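Local atomic coordinates of type I site-specific restriction-modification system, R (Restriction) subunit (PDB entry 3H1T), a protein that probably serves as the DNA-cleaving and ATP-driven translocating subunit of a type I restriction enzyme, represented here by a fragment that includes both helicase-like domains. Residues A107-Y110 with A111-L114; Q183-A186 with I187-V191. All blocks are in the same frame, centred on the assembly; numbering follows the deposited sequence.

Interaction 1: A107-Y110 with A111-L114; sequences AKDY and AEIL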
loop_
_atom_site.group_PDB
_atom_site.type_symbol
_atom_site.label_atom_id
_atom_site.label_comp_id
_atom_site.label_asym_id
_atom_site.label_seq_id
_atom_site.Cartn_x
_atom_site.Cartn_y
_atom_site.Cartn_z
ATOM N N ALA A 107 6.102 21.474 11.674
ATOM C CA ALA A 107 7.288 21.022 10.961
ATOM C C ALA A 107 7.661 19.616 11.410
ATOM O O ALA A 107 8.086 18.796 10.605
ATOM C CB ALA A 107 8.447 21.975 11.204
ATOM N N LYS A 108 7.509 19.348 12.703
ATOM C CA LYS A 108 7.810 18.027 13.251
ATOM C C LYS A 108 6.847 16.994 12.655
ATOM O O LYS A 108 7.222 15.861 12.378
ATOM C CB LYS A 108 7.671 18.035 14.783
ATOM C CG LYS A 108 8.845 18.677 15.511
ATOM C CD LYS A 108 8.660 18.734 17.024
ATOM C CE LYS A 108 8.248 17.395 17.620
ATOM N NZ LYS A 108 8.677 17.253 19.041
ATOM N N ASP A 109 5.600 17.407 12.450
ATOM C CA ASP A 109 4.585 16.527 11.891
ATOM C C ASP A 109 4.908 16.121 10.453
ATOM O O ASP A 109 4.609 15.003 10.055
ATOM C CB ASP A 109 3.207 17.198 11.943
ATOM C CG ASP A 109 2.069 16.194 12.062
ATOM O OD1 ASP A 109 1.914 15.577 13.135
ATOM O OD2 ASP A 109 1.321 16.023 11.076
ATOM N N TYR A 110 5.508 17.023 9.679
ATOM C CA TYR A 110 5.864 16.730 8.292
ATOM C C TYR A 110 7.097 15.842 8.251
ATOM O O TYR A 110 7.263 15.012 7.353
ATOM C CB TYR A 110 6.170 18.012 7.510
ATOM C CG TYR A 110 4.977 18.845 7.102
ATOM C CD1 TYR A 110 3.945 18.303 6.337
ATOM C CD2 TYR A 110 4.902 20.190 7.448
ATOM C CE1 TYR A 110 2.856 19.086 5.923
ATOM C CE2 TYR A 110 3.827 20.983 7.043
ATOM C CZ TYR A 110 2.805 20.423 6.281
ATOM O OH TYR A 110 1.733 21.203 5.904
ATOM N N ALA A 111 7.972 16.052 9.224
ATOM C CA ALA A 111 9.198 15.286 9.336
ATOM C C ALA A 111 8.814 13.848 9.600
ATOM O O ALA A 111 9.287 12.928 8.943
ATOM C CB ALA A 111 10.034 15.819 10.478
ATOM N N GLU A 112 7.933 13.668 10.575
ATOM C CA GLU A 112 7.454 12.346 10.947
ATOM C C GLU A 112 6.726 11.679 9.764
ATOM O O GLU A 112 6.923 10.494 9.507
ATOM C CB GLU A 112 6.549 12.459 12.182
ATOM C CG GLU A 112 7.339 12.702 13.475
ATOM C CD GLU A 112 6.581 13.499 14.537
ATOM O OE1 GLU A 112 5.337 13.556 14.471
ATOM O OE2 GLU A 112 7.230 14.062 15.447
ATOM N N ILE A 113 5.910 12.423 9.023
ATOM C CA ILE A 113 5.205 11.841 7.884
ATOM C C ILE A 113 6.126 11.481 6.707
ATOM O O ILE A 113 5.919 10.478 6.042
ATOM C CB ILE A 113 4.116 12.807 7.354
ATOM C CG1 ILE A 113 2.922 12.831 8.302
ATOM C CG2 ILE A 113 3.647 12.377 5.968
ATOM C CD1 ILE A 113 1.937 13.956 7.995
ATOM N N LEU A 114 7.130 12.315 6.456
ATOM C CA LEU A 114 8.069 12.103 5.363
ATOM C C LEU A 114 9.272 11.257 5.772
ATOM O O LEU A 114 10.171 11.025 4.969
ATOM C CB LEU A 114 8.546 13.452 4.830
ATOM C CG LEU A 114 7.509 14.422 4.259
ATOM C CD1 LEU A 114 8.143 15.789 4.128
ATOM C CD2 LEU A 114 6.996 13.936 2.912
HETATM O O HOH W 1 3.500 15.326 15.297
#
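Helix 104-114 is the crossover helix of a beta-alpha-beta unit, between strands 86-93 and 118-122 of a mixed sheet consistent with the N-terminal nuclease domain of HsdR subunits, and along it Asp109 and Glu112 illustrate how a helix accommodates two acids one turn apart. Asp109 OD1 and Glu112 OE1 come no closer than 4.2 Å, the two side chains crossing at about a right angle with their carboxylate planes 68° apart. A water bridges them, donating to Asp109 OD1 at 2.7 Å and to Glu112 OE1 at 2.7 Å, which probably offsets part of the repulsion. With CG roughly anti to the backbone N (chi1 -151°), Asp109 holds its carboxylate within reach of this water.

The other oxygen of Glu112, OE2, is hydrogen-bonded to Tyr132 OH, so both oxygens of this carboxylate are held. Lys108 runs alongside Glu112 in the same direction, but its NZ stays 5.0 Å from Glu112 OE2, too far for a salt bridge; the ammonium instead makes a cation-pi contact with Phe130.

Beneath these polar ends runs the regular i to i+4 ladder, in which Glu112 N donates to Lys108 O at 2.9 Å in a nearly straight bond (166°). Against the sheet, Ala107 and Tyr110 rest on Glu92, and Ala111 on Val90, of strand 86-93. One turn on from Asp109, the Ile113 methyl CD1 lies obliquely beside the acid, 3.8 Å from Asp109 OD2.

Interaction 2: Q183-A186 with I187-V191; sequences QQIA and INRAV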
loop_
_atom_site.group_PDB
_atom_site.type_symbol
_atom_site.label_atom_id
_atom_site.label_comp_id
_atom_site.label_asym_id
_atom_site.label_seq_id
_atom_site.Cartn_x
_atom_site.Cartn_y
_atom_site.Cartn_z
ATOM N N GLN A 183 6.859 5.364 -0.490
ATOM C CA GLN A 183 7.638 4.284 -1.102
ATOM C C GLN A 183 9.113 4.552 -0.858
ATOM O O GLN A 183 9.914 3.632 -0.671
ATOM C CB GLN A 183 7.359 4.213 -2.600
ATOM C CG GLN A 183 5.935 3.802 -2.885
ATOM C CD GLN A 183 5.534 3.897 -4.344
ATOM O OE1 GLN A 183 4.567 3.262 -4.764
ATOM N NE2 GLN A 183 6.259 4.695 -5.118
ATOM N N GLN A 184 9.468 5.831 -0.868
ATOM C CA GLN A 184 10.831 6.237 -0.624
ATOM C C GLN A 184 11.227 5.933 0.824
ATOM O O GLN A 184 12.359 5.526 1.075
ATOM C CB GLN A 184 10.989 7.724 -0.926
ATOM C CG GLN A 184 10.993 8.057 -2.406
ATOM C CD GLN A 184 11.196 9.530 -2.663
ATOM O OE1 GLN A 184 12.139 10.118 -2.150
ATOM N NE2 GLN A 184 10.320 10.134 -3.466
ATOM N N ILE A 185 10.311 6.151 1.773
ATOM C CA ILE A 185 10.583 5.867 3.177
ATOM C C ILE A 185 10.896 4.387 3.272
ATOM O O ILE A 185 11.916 3.981 3.814
ATOM C CB ILE A 185 9.342 6.118 4.088
ATOM C CG1 ILE A 185 8.814 7.538 3.891
ATOM C CG2 ILE A 185 9.698 5.883 5.542
ATOM C CD1 ILE A 185 9.868 8.574 4.000
ATOM N N ALA A 186 9.998 3.584 2.716
ATOM C CA ALA A 186 10.152 2.144 2.722
ATOM C C ALA A 186 11.495 1.737 2.121
ATOM O O ALA A 186 12.285 1.033 2.748
ATOM C CB ALA A 186 9.019 1.506 1.942
ATOM N N ILE A 187 11.756 2.197 0.907
ATOM C CA ILE A 187 12.991 1.858 0.230
ATOM C C ILE A 187 14.256 2.211 0.998
ATOM O O ILE A 187 15.141 1.373 1.143
ATOM C CB ILE A 187 13.052 2.524 -1.167
ATOM C CG1 ILE A 187 11.911 1.987 -2.039
ATOM C CG2 ILE A 187 14.397 2.245 -1.815
ATOM C CD1 ILE A 187 11.630 2.831 -3.248
ATOM N N ASN A 188 14.345 3.440 1.490
ATOM C CA ASN A 188 15.515 3.897 2.228
ATOM C C ASN A 188 15.745 3.176 3.561
ATOM O O ASN A 188 16.889 2.906 3.931
ATOM C CB ASN A 188 15.419 5.407 2.460
ATOM C CG ASN A 188 15.638 6.212 1.183
ATOM O OD1 ASN A 188 15.627 5.675 0.073
ATOM N ND2 ASN A 188 15.832 7.514 1.342
ATOM N N ARG A 189 14.671 2.860 4.282
ATOM C CA ARG A 189 14.827 2.175 5.561
ATOM C C ARG A 189 15.245 0.731 5.374
ATOM O O ARG A 189 15.865 0.140 6.259
ATOM C CB ARG A 189 13.535 2.224 6.371
ATOM C CG ARG A 189 13.150 3.627 6.747
ATOM C CD ARG A 189 12.146 3.648 7.863
ATOM N NE ARG A 189 11.783 5.015 8.199
ATOM C CZ ARG A 189 10.787 5.339 9.009
ATOM N NH1 ARG A 189 10.052 4.385 9.577
ATOM N NH2 ARG A 189 10.504 6.611 9.223
ATOM N N ALA A 190 14.896 0.168 4.222
ATOM C CA ALA A 190 15.242 -1.204 3.900
ATOM C C ALA A 190 16.733 -1.249 3.608
ATOM O O ALA A 190 17.469 -2.046 4.192
ATOM C CB ALA A 190 14.453 -1.666 2.689
ATOM N N VAL A 191 17.170 -0.373 2.708
ATOM C CA VAL A 191 18.573 -0.275 2.319
ATOM C C VAL A 191 19.430 0.041 3.530
ATOM O O VAL A 191 20.533 -0.478 3.681
ATOM C CB VAL A 191 18.756 0.834 1.282
ATOM C CG1 VAL A 191 20.236 1.025 0.965
ATOM C CG2 VAL A 191 17.960 0.497 0.032
#
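Within the first RecA-like domain of the helicase motor, helix 181-195 precedes the strand that leads into the P-loop, and this part of it is knit by backbone bonds from Gln183-Ala186 to Ile187-Ala190. Ile187 N donates to Gln183 O at 2.8 Å, and Asn188 N to Gln184 O at 2.9 Å with an angle of 170° at the hydrogen. The last of the four, from Ala190 N to Ala186 O, is longer at 3.1 Å and more bent, at 142°.

Carbon also presses on carbonyl oxygen within the turn. Ile187 carries its CG1 beside its own backbone N (chi1 -63°), which brings that carbon to 2.9 Å from Gln183 O, a tight approach. In apolar packing beyond the two segments, Ile187, Ala190 and Val191 meet helix 211-224, while Ile185 and Ala186 lie against Tyr358 of the edge strand 358-360.

The polar side chains find their partners outside the two segments: Asn188 OD1 is hydrogen-bonded to Tyr171 OH, Gln184 NE2 to Pro179 O and Arg189 NH1 to Ile357 O. Within the turn, Asn188 OD1 and Gln184 O are both acceptors, 3.4 Å apart and not bonded to each other.

The remaining contact is a methyl over a guanidinium face. Arg189, extended from CG to NE, runs side by side with Ile185, pointing the same way. The isoleucine methyl covers one face of the guanidinium near its rim: Ile185 CG2 sits 3.4 Å above the plane and 3.5 Å from Arg189 NE.

In the fold
The two examples share one backbone pattern, successive i to i+4 bonds, yet differ in what surrounds it. Interaction 1 is partly buried: one side of its helix faces the mixed N-terminal sheet, while its charged side chains are handled by a water and nearby tyrosine and phenylalanine side chains. Interaction 2, closer to the centre of the chain, is a buried contact whose polar ends are met by protein atoms and whose charged group is flanked by a methyl. Their centres lie about 16 Å apart, and the helices meet end to start: Leu114 packs on Tyr181 of helix 181-195, which thus borders both domains, touching strand 86-93 as well as helix 211-224.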